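Local coordinates for protein tryptophane-5-halogenase (Microbispora sp. ATCC PTA-5024, PDB 5UAO) that probably chlorinates a tryptophan of the NAI-107 lanthipeptide at C5 of its indole, as a flavin-dependent halogenase that carries bound FAD, at residues S252-D257 with I403-N408; G193-D198 with L223-Y228; V127-S132 with G438-G443. One frame throughout, in Å; residues are numbered along the deposited sequence.

Contact 1 (S252-D257 with I403-N408); sequences SSLFTD and IHYRFN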
ATOM      1  N   SER A 252     -15.005  20.122   6.701  1.00 25.91           N
ATOM      2  CA  SER A 252     -14.880  20.719   5.375  1.00 26.74           C
ATOM      3  C   SER A 252     -15.437  19.769   4.288  1.00 28.17           C
ATOM      4  O   SER A 252     -15.829  20.198   3.208  1.00 28.63           O
ATOM      5  CB  SER A 252     -13.446  21.078   5.094  1.00 28.19           C
ATOM      6  OG  SER A 252     -12.571  19.978   4.902  1.00 29.19           O
ATOM      7  N   SER A 253     -15.458  18.473   4.560  1.00 26.14           N
ATOM      8  CA  SER A 253     -15.968  17.516   3.551  1.00 25.93           C
ATOM      9  C   SER A 253     -17.323  16.925   3.896  1.00 29.83           C
ATOM     10  O   SER A 253     -18.092  16.574   3.009  1.00 32.17           O
ATOM     11  CB  SER A 253     -15.035  16.364   3.425  1.00 23.20           C
ATOM     12  OG  SER A 253     -13.785  16.747   2.882  1.00 25.69           O
ATOM     13  N   LEU A 254     -17.583  16.742   5.181  1.00 28.19           N
ATOM     14  CA  LEU A 254     -18.714  15.969   5.628  1.00 29.09           C
ATOM     15  C   LEU A 254     -19.475  16.905   6.593  1.00 30.41           C
ATOM     16  O   LEU A 254     -19.010  17.209   7.688  1.00 34.55           O
ATOM     17  CB  LEU A 254     -18.202  14.649   6.241  1.00 30.27           C
ATOM     18  CG  LEU A 254     -17.364  13.769   5.280  1.00 29.19           C
ATOM     19  CD1 LEU A 254     -16.854  12.518   5.963  1.00 30.35           C
ATOM     20  CD2 LEU A 254     -18.277  13.291   4.155  1.00 33.56           C
ATOM     21  N   PHE A 255     -20.591  17.438   6.108  1.00 32.29           N
ATOM     22  CA  PHE A 255     -21.325  18.522   6.768  1.00 38.26           C
ATOM     23  C   PHE A 255     -22.518  18.051   7.632  1.00 36.75           C
ATOM     24  O   PHE A 255     -23.160  18.873   8.280  1.00 31.61           O
ATOM     25  CB  PHE A 255     -22.061  19.368   5.703  1.00 42.95           C
ATOM     26  CG  PHE A 255     -21.240  19.958   4.646  1.00 43.52           C
ATOM     27  CD1 PHE A 255     -19.890  20.217   4.801  1.00 53.42           C
ATOM     28  CD2 PHE A 255     -21.872  20.385   3.487  1.00 54.49           C
ATOM     29  CE1 PHE A 255     -19.166  20.871   3.798  1.00 48.96           C
ATOM     30  CE2 PHE A 255     -21.160  21.034   2.475  1.00 53.20           C
ATOM     31  CZ  PHE A 255     -19.806  21.265   2.625  1.00 55.62           C
ATOM     32  N   THR A 256     -22.964  16.797   7.500  1.00 27.33           N
ATOM     33  CA  THR A 256     -24.116  16.359   8.294  1.00 27.15           C
ATOM     34  C   THR A 256     -23.742  16.096   9.753  1.00 27.99           C
ATOM     35  O   THR A 256     -22.619  15.739  10.017  1.00 27.27           O
ATOM     36  CB  THR A 256     -24.726  15.085   7.699  1.00 28.83           C
ATOM     37  OG1 THR A 256     -23.738  14.072   7.609  1.00 26.69           O
ATOM     38  CG2 THR A 256     -25.263  15.371   6.309  1.00 27.77           C
ATOM     39  N   ASP A 257     -24.685  16.209  10.680  1.00 24.81           N
ATOM     40  CA  ASP A 257     -24.379  16.046  12.081  1.00 30.10           C
ATOM     41  C   ASP A 257     -25.491  15.480  12.928  1.00 29.71           C
ATOM     42  O   ASP A 257     -25.377  15.479  14.168  1.00 28.40           O
ATOM     43  CB  ASP A 257     -24.002  17.423  12.672  1.00 32.68           C
ATOM     44  CG  ASP A 257     -25.080  18.474  12.451  1.00 38.43           C
ATOM     45  OD1 ASP A 257     -26.094  18.265  11.733  1.00 34.86           O
ATOM     46  OD2 ASP A 257     -24.939  19.538  13.044  1.00 43.60           O
ATOM     47  N   ILE A 403     -16.629  12.448  -2.202  1.00 23.23           N
ATOM     48  CA  ILE A 403     -17.097  12.425  -3.589  1.00 25.61           C
ATOM     49  C   ILE A 403     -18.538  11.964  -3.704  1.00 25.00           C
ATOM     50  O   ILE A 403     -19.097  12.112  -4.784  1.00 27.32           O
ATOM     51  CB  ILE A 403     -16.151  11.653  -4.538  1.00 27.63           C
ATOM     52  CG1 ILE A 403     -16.118  10.164  -4.212  1.00 30.16           C
ATOM     53  CG2 ILE A 403     -14.780  12.211  -4.432  1.00 31.64           C
ATOM     54  CD1 ILE A 403     -16.232   9.299  -5.394  1.00 35.61           C
ATOM     55  N   HIS A 404     -19.136  11.370  -2.644  1.00 23.25           N
ATOM     56  CA  HIS A 404     -20.586  11.072  -2.660  1.00 23.63           C
ATOM     57  C   HIS A 404     -21.379  12.388  -2.587  1.00 26.52           C
ATOM     58  O   HIS A 404     -22.516  12.489  -3.064  1.00 26.14           O
ATOM     59  CB  HIS A 404     -21.031  10.233  -1.485  1.00 22.55           C
ATOM     60  CG  HIS A 404     -20.438   8.853  -1.422  1.00 22.00           C
ATOM     61  ND1 HIS A 404     -19.091   8.602  -1.445  1.00 25.92           N
ATOM     62  CD2 HIS A 404     -21.029   7.649  -1.284  1.00 23.58           C
ATOM     63  CE1 HIS A 404     -18.868   7.299  -1.319  1.00 26.59           C
ATOM     64  NE2 HIS A 404     -20.031   6.704  -1.187  1.00 24.62           N
ATOM     65  N   TYR A 405     -20.787  13.411  -1.952  1.00 24.13           N
ATOM     66  CA  TYR A 405     -21.435  14.692  -1.771  1.00 24.22           C
ATOM     67  C   TYR A 405     -21.194  15.697  -2.867  1.00 24.45           C
ATOM     68  O   TYR A 405     -22.149  16.309  -3.360  1.00 26.75           O
ATOM     69  CB  TYR A 405     -21.068  15.329  -0.407  1.00 25.77           C
ATOM     70  CG  TYR A 405     -21.932  14.808   0.734  1.00 25.07           C
ATOM     71  CD1 TYR A 405     -23.205  15.314   0.948  1.00 28.10           C
ATOM     72  CD2 TYR A 405     -21.490  13.745   1.540  1.00 27.13           C
ATOM     73  CE1 TYR A 405     -23.984  14.828   1.944  1.00 29.86           C
ATOM     74  CE2 TYR A 405     -22.249  13.263   2.550  1.00 27.42           C
ATOM     75  CZ  TYR A 405     -23.500  13.808   2.729  1.00 27.36           C
ATOM     76  OH  TYR A 405     -24.266  13.344   3.679  1.00 28.54           O
ATOM     77  N   ARG A 406     -19.940  15.828  -3.308  1.00 27.14           N
ATOM     78  CA  ARG A 406     -19.541  16.846  -4.281  1.00 25.06           C
ATOM     79  C   ARG A 406     -20.275  16.675  -5.611  1.00 29.82           C
ATOM     80  O   ARG A 406     -20.485  17.668  -6.324  1.00 24.57           O
ATOM     81  CB  ARG A 406     -18.044  16.694  -4.546  1.00 27.57           C
ATOM     82  CG  ARG A 406     -17.441  17.708  -5.499  1.00 31.00           C
ATOM     83  CD  ARG A 406     -17.292  19.016  -4.788  1.00 37.04           C
ATOM     84  NE  ARG A 406     -17.066  20.107  -5.705  1.00 39.51           N
ATOM     85  CZ  ARG A 406     -16.281  21.160  -5.440  1.00 45.05           C
ATOM     86  NH1 ARG A 406     -15.607  21.259  -4.302  1.00 43.93           N
ATOM     87  NH2 ARG A 406     -16.141  22.115  -6.331  1.00 40.68           N
ATOM     88  N   PHE A 407     -20.617  15.429  -5.992  1.00 25.36           N
ATOM     89  CA  PHE A 407     -21.076  15.173  -7.359  1.00 25.82           C
ATOM     90  C   PHE A 407     -22.544  14.687  -7.454  1.00 30.44           C
ATOM     91  O   PHE A 407     -22.950  14.102  -8.488  1.00 27.97           O
ATOM     92  CB  PHE A 407     -20.152  14.182  -8.040  1.00 27.05           C
ATOM     93  CG  PHE A 407     -18.724  14.638  -8.116  1.00 29.96           C
ATOM     94  CD1 PHE A 407     -18.382  15.743  -8.884  1.00 32.59           C
ATOM     95  CD2 PHE A 407     -17.732  13.983  -7.424  1.00 31.76           C
ATOM     96  CE1 PHE A 407     -17.068  16.149  -8.993  1.00 36.21           C
ATOM     97  CE2 PHE A 407     -16.429  14.408  -7.461  1.00 32.70           C
ATOM     98  CZ  PHE A 407     -16.084  15.489  -8.289  1.00 38.76           C
ATOM     99  N   ASN A 408     -23.317  14.916  -6.376  1.00 25.35           N
ATOM    100  CA  ASN A 408     -24.685  14.460  -6.361  1.00 26.19           C
ATOM    101  C   ASN A 408     -25.620  15.502  -6.970  1.00 24.26           C
ATOM    102  O   ASN A 408     -26.164  16.374  -6.285  1.00 25.67           O
ATOM    103  CB  ASN A 408     -25.137  14.042  -4.924  1.00 23.64           C
ATOM    104  CG  ASN A 408     -26.535  13.403  -4.931  1.00 25.20           C
ATOM    105  OD1 ASN A 408     -27.145  13.331  -5.986  1.00 24.71           O
ATOM    106  ND2 ASN A 408     -27.051  13.041  -3.763  1.00 24.24           N
TER
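Leu254 and Tyr405 mark the nearest approach of the two backbones, their CA atoms 8.0 Å apart. Residues 252-257 form an irregular loop between strands 247-249 and 258-264, while 403-408 run off the C-terminal end of helix 383-406. Side chains alone bridge the gap, and no hydrogen bond crosses it. Tyr405 supplies about half of the 160 Å² buried here. Its CB points toward the loop, and the ring runs past Leu254 near its root and Thr256 at its hydroxyl end, both methyls approaching obliquely from the same side. Leu254 lies at roughly a right angle to the tyrosine, its CD2 methyl 4.2 Å from CD2 of the Tyr405 ring. Farther out, the CG2 methyl of Thr256 sits 3.5 Å from Tyr405 OH. Thr256 OG1, turned between the backbone N and C (chi1 56°), is 4.0 Å from the same Tyr405 OH. That phenol hydroxyl is hydrogen-bonded to Glu352, and the ring also touches Phe415 of helix 414-422. The Thr256 side chain lies about 9 Å from the FAD. In this flavin-dependent halogenase fold, the end of helix 383-406 thus packs near the flavin on the loop leading into strand 258-264 of the seven-stranded sheet.

Contact 2 (G193-D198 with L223-Y228); sequences GVRHVD and LHYDFY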
ATOM      1  N   GLY A 193     -16.305 -15.735  29.936  1.00 33.22           N
ATOM      2  CA  GLY A 193     -15.449 -15.347  31.081  1.00 34.21           C
ATOM      3  C   GLY A 193     -15.006 -13.877  31.108  1.00 33.39           C
ATOM      4  O   GLY A 193     -14.141 -13.475  31.893  1.00 33.57           O
ATOM      5  N   VAL A 194     -15.562 -13.053  30.235  1.00 32.54           N
ATOM      6  CA  VAL A 194     -15.351 -11.593  30.367  1.00 29.61           C
ATOM      7  C   VAL A 194     -16.058 -11.159  31.666  1.00 27.07           C
ATOM      8  O   VAL A 194     -17.244 -11.506  31.849  1.00 30.35           O
ATOM      9  CB  VAL A 194     -15.905 -10.819  29.146  1.00 29.15           C
ATOM     10  CG1 VAL A 194     -15.875  -9.327  29.405  1.00 32.95           C
ATOM     11  CG2 VAL A 194     -15.087 -11.114  27.888  1.00 30.69           C
ATOM     12  N   ARG A 195     -15.377 -10.436  32.558  1.00 28.67           N
ATOM     13  CA  ARG A 195     -16.059  -9.949  33.788  1.00 32.31           C
ATOM     14  C   ARG A 195     -16.806  -8.655  33.514  1.00 34.17           C
ATOM     15  O   ARG A 195     -16.294  -7.784  32.858  1.00 37.38           O
ATOM     16  CB  ARG A 195     -15.035  -9.707  34.889  1.00 38.42           C
ATOM     17  CG  ARG A 195     -14.116 -10.892  35.119  1.00 42.47           C
ATOM     18  CD  ARG A 195     -13.382 -10.794  36.459  1.00 48.60           C
ATOM     19  NE  ARG A 195     -12.292  -9.808  36.487  1.00 49.73           N
ATOM     20  CZ  ARG A 195     -12.383  -8.567  36.968  1.00 52.02           C
ATOM     21  NH1 ARG A 195     -13.533  -8.087  37.428  1.00 56.34           N
ATOM     22  NH2 ARG A 195     -11.308  -7.787  36.965  1.00 55.57           N
ATOM     23  N   HIS A 196     -18.001  -8.517  34.033  1.00 32.38           N
ATOM     24  CA  HIS A 196     -18.755  -7.301  33.879  1.00 32.02           C
ATOM     25  C   HIS A 196     -18.661  -6.402  35.140  1.00 35.01           C
ATOM     26  O   HIS A 196     -18.723  -6.916  36.233  1.00 35.44           O
ATOM     27  CB  HIS A 196     -20.186  -7.637  33.578  1.00 31.75           C
ATOM     28  CG  HIS A 196     -20.967  -6.462  33.119  1.00 35.27           C
ATOM     29  ND1 HIS A 196     -21.698  -5.660  33.984  1.00 33.38           N
ATOM     30  CD2 HIS A 196     -21.131  -5.938  31.882  1.00 36.37           C
ATOM     31  CE1 HIS A 196     -22.271  -4.689  33.292  1.00 35.89           C
ATOM     32  NE2 HIS A 196     -21.943  -4.835  32.013  1.00 35.10           N
ATOM     33  N   VAL A 197     -18.472  -5.080  34.960  1.00 30.01           N
ATOM     34  CA  VAL A 197     -18.508  -4.101  36.033  1.00 33.14           C
ATOM     35  C   VAL A 197     -19.557  -2.993  35.712  1.00 33.86           C
ATOM     36  O   VAL A 197     -19.495  -2.365  34.642  1.00 27.50           O
ATOM     37  CB  VAL A 197     -17.110  -3.518  36.242  1.00 33.59           C
ATOM     38  CG1 VAL A 197     -17.125  -2.483  37.346  1.00 34.85           C
ATOM     39  CG2 VAL A 197     -16.117  -4.632  36.605  1.00 36.10           C
ATOM     40  N   ASP A 198     -20.549  -2.804  36.571  1.00 28.70           N
ATOM     41  CA  ASP A 198     -21.527  -1.758  36.358  1.00 33.16           C
ATOM     42  C   ASP A 198     -21.033  -0.523  37.092  1.00 35.06           C
ATOM     43  O   ASP A 198     -21.044  -0.475  38.327  1.00 34.79           O
ATOM     44  CB  ASP A 198     -22.913  -2.195  36.808  1.00 41.51           C
ATOM     45  CG  ASP A 198     -23.966  -1.062  36.770  1.00 49.99           C
ATOM     46  OD1 ASP A 198     -23.800  -0.020  36.090  1.00 65.68           O
ATOM     47  OD2 ASP A 198     -24.996  -1.220  37.471  1.00 60.99           O
ATOM     48  N   LEU A 223     -11.122   1.671  40.172  1.00 35.25           N
ATOM     49  CA  LEU A 223     -10.842   0.550  39.280  1.00 35.11           C
ATOM     50  C   LEU A 223      -9.408   0.708  38.709  1.00 34.45           C
ATOM     51  O   LEU A 223      -8.956   1.832  38.357  1.00 29.70           O
ATOM     52  CB  LEU A 223     -11.876   0.538  38.175  1.00 30.84           C
ATOM     53  CG  LEU A 223     -13.342   0.663  38.583  1.00 32.26           C
ATOM     54  CD1 LEU A 223     -14.161   0.862  37.323  1.00 30.73           C
ATOM     55  CD2 LEU A 223     -13.746  -0.618  39.345  1.00 35.51           C
ATOM     56  N   HIS A 224      -8.690  -0.396  38.623  1.00 30.06           N
ATOM     57  CA  HIS A 224      -7.332  -0.369  38.124  1.00 33.34           C
ATOM     58  C   HIS A 224      -7.147  -1.521  37.205  1.00 32.39           C
ATOM     59  O   HIS A 224      -7.462  -2.660  37.599  1.00 28.45           O
ATOM     60  CB  HIS A 224      -6.278  -0.539  39.246  1.00 41.97           C
ATOM     61  CG  HIS A 224      -4.870  -0.671  38.715  1.00 51.40           C
ATOM     62  ND1 HIS A 224      -4.051   0.419  38.482  1.00 57.52           N
ATOM     63  CD2 HIS A 224      -4.165  -1.761  38.312  1.00 56.43           C
ATOM     64  CE1 HIS A 224      -2.892   0.004  38.000  1.00 57.44           C
ATOM     65  NE2 HIS A 224      -2.940  -1.312  37.878  1.00 59.89           N
ATOM     66  N   TYR A 225      -6.506  -1.281  36.062  1.00 27.70           N
ATOM     67  CA  TYR A 225      -6.177  -2.354  35.085  1.00 26.90           C
ATOM     68  C   TYR A 225      -4.796  -2.082  34.527  1.00 26.24           C
ATOM     69  O   TYR A 225      -4.295  -0.933  34.540  1.00 27.88           O
ATOM     70  CB  TYR A 225      -7.216  -2.476  33.913  1.00 27.80           C
ATOM     71  CG  TYR A 225      -8.642  -2.640  34.409  1.00 27.66           C
ATOM     72  CD1 TYR A 225      -9.090  -3.848  34.930  1.00 31.01           C
ATOM     73  CD2 TYR A 225      -9.496  -1.557  34.474  1.00 33.24           C
ATOM     74  CE1 TYR A 225     -10.352  -3.971  35.485  1.00 31.79           C
ATOM     75  CE2 TYR A 225     -10.760  -1.669  35.004  1.00 35.37           C
ATOM     76  CZ  TYR A 225     -11.175  -2.902  35.485  1.00 31.17           C
ATOM     77  OH  TYR A 225     -12.410  -2.939  35.991  1.00 31.65           O
ATOM     78  N   ASP A 226      -4.170  -3.095  33.981  1.00 29.13           N
ATOM     79  CA  ASP A 226      -2.846  -2.899  33.382  1.00 31.03           C
ATOM     80  C   ASP A 226      -2.928  -2.140  32.051  1.00 34.00           C
ATOM     81  O   ASP A 226      -2.051  -1.388  31.721  1.00 33.94           O
ATOM     82  CB  ASP A 226      -2.107  -4.229  33.195  1.00 32.07           C
ATOM     83  CG  ASP A 226      -1.812  -4.956  34.540  1.00 34.01           C
ATOM     84  OD1 ASP A 226      -1.444  -4.289  35.548  1.00 30.08           O
ATOM     85  OD2 ASP A 226      -1.926  -6.200  34.552  1.00 28.51           O
ATOM     86  N   PHE A 227      -4.027  -2.317  31.331  1.00 29.35           N
ATOM     87  CA  PHE A 227      -4.254  -1.629  30.073  1.00 28.81           C
ATOM     88  C   PHE A 227      -5.729  -1.260  29.988  1.00 25.89           C
ATOM     89  O   PHE A 227      -6.577  -2.029  30.406  1.00 27.05           O
ATOM     90  CB  PHE A 227      -3.883  -2.523  28.869  1.00 25.92           C
ATOM     91  CG  PHE A 227      -3.725  -1.762  27.576  1.00 29.66           C
ATOM     92  CD1 PHE A 227      -2.487  -1.174  27.231  1.00 30.93           C
ATOM     93  CD2 PHE A 227      -4.791  -1.602  26.726  1.00 30.14           C
ATOM     94  CE1 PHE A 227      -2.325  -0.473  26.043  1.00 31.03           C
ATOM     95  CE2 PHE A 227      -4.648  -0.919  25.514  1.00 31.84           C
ATOM     96  CZ  PHE A 227      -3.411  -0.322  25.187  1.00 33.35           C
ATOM     97  N   TYR A 228      -6.027  -0.116  29.381  1.00 23.78           N
ATOM     98  CA  TYR A 228      -7.411   0.331  29.205  1.00 24.42           C
ATOM     99  C   TYR A 228      -7.776   0.472  27.716  1.00 24.54           C
ATOM    100  O   TYR A 228      -7.025   1.107  26.943  1.00 26.02           O
ATOM    101  CB  TYR A 228      -7.585   1.722  29.860  1.00 24.65           C
ATOM    102  CG  TYR A 228      -7.188   1.740  31.323  1.00 24.86           C
ATOM    103  CD1 TYR A 228      -5.855   1.835  31.691  1.00 26.66           C
ATOM    104  CD2 TYR A 228      -8.139   1.606  32.308  1.00 26.72           C
ATOM    105  CE1 TYR A 228      -5.501   1.781  33.004  1.00 28.64           C
ATOM    106  CE2 TYR A 228      -7.777   1.540  33.652  1.00 25.40           C
ATOM    107  CZ  TYR A 228      -6.498   1.642  34.000  1.00 26.58           C
ATOM    108  OH  TYR A 228      -6.146   1.596  35.382  1.00 27.33           O
TER
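Val197 and Arg195 of strand 195-208 reach toward Leu223, at the end of edge strand 222-223, and Tyr225, in the link to strand 227-230. The backbones stay well apart, 9.5 Å between the CA atoms of Val197 and Leu223, and 123 Å² is buried in all. Tyr225 can be followed outward from its CB, which points toward the other segment and packs over one face of the Tyr228 ring, 4.0 Å above the plane and offset toward the rim. With CG anti to the carbonyl carbon (chi1 -54°), the ring is carried across to the strand, while CE2 of Tyr228 lies in plane at its edge. On the CE1 side, NH2 of Arg195 approaches the rim close to the ring plane, 4.2 Å from Tyr225 CE1; this is an edge approach, not a cation-pi stack. At the tip, Tyr225 OH meets the CG2 methyl of Val197 at 4.1 Å, the two side chains arriving from opposite directions. The other methyl of Val197, CG1, touches CD2 of Leu223 at 4.3 Å, so the branches of one valine divide between two partners. At the root of the side chain, the backbone N of Tyr225 donates a nearly straight hydrogen bond to Tyr228 OH (3.0 Å, 167°), tying the root of one tyrosine to the tip of the other. Ala58 and Val60 of strand 56-61 also touch Tyr225. The Arg195 NH2 that approaches the ring is also salt-bridged to Asp56, which probably offsets much of its charge. The chemistry is therefore mostly dispersive: methyl groups and a tyrosine ring pack over one side of the FAD-binding sheet, and the guanidinium meets the ring rim while its ionic partner lies on the neighbouring strand.

Contact 3 (V127-S132 with G438-G443); sequences VGLVGS and GAPLTG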
ATOM      1  N   VAL A 127     -19.012  -8.640 -14.616  1.00 35.78           N
ATOM      2  CA  VAL A 127     -19.540  -8.801 -15.993  1.00 37.27           C
ATOM      3  C   VAL A 127     -18.827  -7.786 -16.843  1.00 37.15           C
ATOM      4  O   VAL A 127     -18.326  -8.110 -17.918  1.00 38.44           O
ATOM      5  CB  VAL A 127     -21.074  -8.584 -16.079  1.00 32.96           C
ATOM      6  CG1 VAL A 127     -21.560  -8.489 -17.516  1.00 30.93           C
ATOM      7  CG2 VAL A 127     -21.779  -9.690 -15.333  1.00 31.33           C
ATOM      8  N   GLY A 128     -18.764  -6.552 -16.353  1.00 42.60           N
ATOM      9  CA  GLY A 128     -17.856  -5.557 -16.917  1.00 37.96           C
ATOM     10  C   GLY A 128     -18.456  -4.182 -16.946  1.00 35.86           C
ATOM     11  O   GLY A 128     -19.538  -3.968 -17.499  1.00 32.98           O
ATOM     12  N   LEU A 129     -17.732  -3.227 -16.375  1.00 33.12           N
ATOM     13  CA  LEU A 129     -18.265  -1.897 -16.181  1.00 32.84           C
ATOM     14  C   LEU A 129     -18.406  -1.139 -17.474  1.00 30.00           C
ATOM     15  O   LEU A 129     -19.395  -0.465 -17.690  1.00 30.03           O
ATOM     16  CB  LEU A 129     -17.359  -1.155 -15.220  1.00 35.94           C
ATOM     17  CG  LEU A 129     -17.716   0.081 -14.451  1.00 42.54           C
ATOM     18  CD1 LEU A 129     -19.160   0.063 -13.922  1.00 41.19           C
ATOM     19  CD2 LEU A 129     -16.684   0.179 -13.304  1.00 40.52           C
ATOM     20  N   VAL A 130     -17.425  -1.246 -18.337  1.00 27.61           N
ATOM     21  CA  VAL A 130     -17.426  -0.511 -19.579  1.00 29.12           C
ATOM     22  C   VAL A 130     -18.517  -1.046 -20.490  1.00 28.25           C
ATOM     23  O   VAL A 130     -19.254  -0.298 -21.091  1.00 27.83           O
ATOM     24  CB  VAL A 130     -16.054  -0.552 -20.286  1.00 32.54           C
ATOM     25  CG1 VAL A 130     -16.186   0.076 -21.678  1.00 36.06           C
ATOM     26  CG2 VAL A 130     -15.005   0.163 -19.434  1.00 33.66           C
ATOM     27  N   GLY A 131     -18.668  -2.357 -20.511  1.00 29.38           N
ATOM     28  CA  GLY A 131     -19.722  -2.982 -21.317  1.00 30.94           C
ATOM     29  C   GLY A 131     -21.105  -2.595 -20.771  1.00 28.35           C
ATOM     30  O   GLY A 131     -22.036  -2.281 -21.550  1.00 28.06           O
ATOM     31  N   SER A 132     -21.243  -2.550 -19.448  1.00 25.79           N
ATOM     32  CA  SER A 132     -22.567  -2.146 -18.860  1.00 25.95           C
ATOM     33  C   SER A 132     -22.884  -0.726 -19.330  1.00 23.94           C
ATOM     34  O   SER A 132     -24.045  -0.416 -19.779  1.00 26.99           O
ATOM     35  CB  SER A 132     -22.545  -2.265 -17.312  1.00 24.05           C
ATOM     36  OG  SER A 132     -23.764  -1.795 -16.711  1.00 27.13           O
ATOM     37  N   GLY A 438      -9.487   9.207 -18.292  1.00 36.56           N
ATOM     38  CA  GLY A 438      -9.818   7.861 -18.803  1.00 33.35           C
ATOM     39  C   GLY A 438     -10.438   6.965 -17.765  1.00 34.49           C
ATOM     40  O   GLY A 438      -9.735   6.333 -16.949  1.00 32.33           O
ATOM     41  N   ALA A 439     -11.759   6.890 -17.817  1.00 31.25           N
ATOM     42  CA  ALA A 439     -12.565   6.127 -16.838  1.00 36.04           C
ATOM     43  C   ALA A 439     -13.091   4.807 -17.450  1.00 36.91           C
ATOM     44  O   ALA A 439     -13.334   4.729 -18.647  1.00 34.62           O
ATOM     45  CB  ALA A 439     -13.731   6.994 -16.378  1.00 36.49           C
ATOM     46  N   PRO A 440     -13.246   3.771 -16.655  1.00 34.81           N
ATOM     47  CA  PRO A 440     -13.025   3.648 -15.227  1.00 37.45           C
ATOM     48  C   PRO A 440     -11.545   3.408 -14.938  1.00 37.59           C
ATOM     49  O   PRO A 440     -10.829   2.805 -15.762  1.00 33.21           O
ATOM     50  CB  PRO A 440     -13.779   2.374 -14.877  1.00 33.06           C
ATOM     51  CG  PRO A 440     -13.719   1.545 -16.103  1.00 34.63           C
ATOM     52  CD  PRO A 440     -13.662   2.492 -17.250  1.00 35.05           C
ATOM     53  N   LEU A 441     -11.116   3.808 -13.757  1.00 32.79           N
ATOM     54  CA  LEU A 441      -9.754   3.601 -13.347  1.00 33.14           C
ATOM     55  C   LEU A 441      -9.438   2.165 -13.286  1.00 32.32           C
ATOM     56  O   LEU A 441      -8.295   1.751 -13.549  1.00 34.23           O
ATOM     57  CB  LEU A 441      -9.524   4.228 -11.961  1.00 35.26           C
ATOM     58  CG  LEU A 441      -9.560   5.755 -11.891  1.00 37.31           C
ATOM     59  CD1 LEU A 441      -9.773   6.202 -10.436  1.00 42.65           C
ATOM     60  CD2 LEU A 441      -8.295   6.316 -12.484  1.00 42.00           C
ATOM     61  N   THR A 442     -10.413   1.350 -12.922  1.00 31.39           N
ATOM     62  CA  THR A 442     -10.214  -0.111 -12.923  1.00 31.66           C
ATOM     63  C   THR A 442      -9.975  -0.683 -14.355  1.00 32.91           C
ATOM     64  O   THR A 442      -9.535  -1.809 -14.448  1.00 30.93           O
ATOM     65  CB  THR A 442     -11.406  -0.881 -12.306  1.00 31.78           C
ATOM     66  OG1 THR A 442     -12.673  -0.397 -12.821  1.00 31.18           O
ATOM     67  CG2 THR A 442     -11.357  -0.715 -10.797  1.00 37.51           C
ATOM     68  N   GLY A 443     -10.230   0.097 -15.414  1.00 34.00           N
ATOM     69  CA  GLY A 443      -9.912  -0.308 -16.789  1.00 35.02           C
ATOM     70  C   GLY A 443      -8.557   0.170 -17.282  1.00 42.85           C
ATOM     71  O   GLY A 443      -8.128  -0.199 -18.373  1.00 41.37           O
TER
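Pro440, Leu129 and Val130 account for most of the 134 Å² buried where the first turn of helix 129-136 meets the loop between helices 429-437 and 446-453. The motif on the loop side is a cis-proline turn: the Ala439-Pro440 peptide is cis, and Pro440 O accepts the backbone bond from Gly443 N (2.8 Å) in the short 3-10 turn that follows. On the other side Gly128 is the N-cap residue, and its carbonyl O accepts the bond from Ser132 N (3.0 Å). Pro440 presents its ring to both helix side chains. Leu129 and Pro440 run antiparallel alongside each other, bringing Leu129 CD2 to 4.0 Å from Pro440 CB. The same methyl lies 4.1 Å from Thr442 OG1, a hydroxyl that is hydrogen-bonded to Asp466; Leu129 also touches Leu470, so helix 461-471 touches both segments. Val130 meets the proline at about a right angle. Its CG2 stands anti to the carbonyl carbon, while CG1 takes the position anti to the backbone N (chi1 172°). The detail that stands out is the fit of this CG2 against the ring: 3.8 Å from Pro440 CG and 3.5 Å from Pro440 CD, the latter tighter than ordinary van der Waals contact.

In the fold
The three contacts join separate parts of one tryptophan halogenase fold. Along the chain, contact 3 opens first, at 127-132, and closes last, at 438-443; between these ends contact 2 is completed before contact 1 begins. Contact 2 belongs to the eight-stranded mixed sheet, contact 1 to the entry of the seven-stranded one. Centres of contacts 1 and 3 are 25 Å apart; segment 403-408 and both segments of contact 3 pack on helix 461-471. Contacts 2 and 3, 51 Å between centres, lie on opposite sides of the chain's centre. Contacts 1 and 2, 39 Å between centres, lie near FAD in different parts of the fold, the side chains of Thr256 and Leu223 about 9 Å and 8 Å from it; contact 3 joins sequence-distant helical parts.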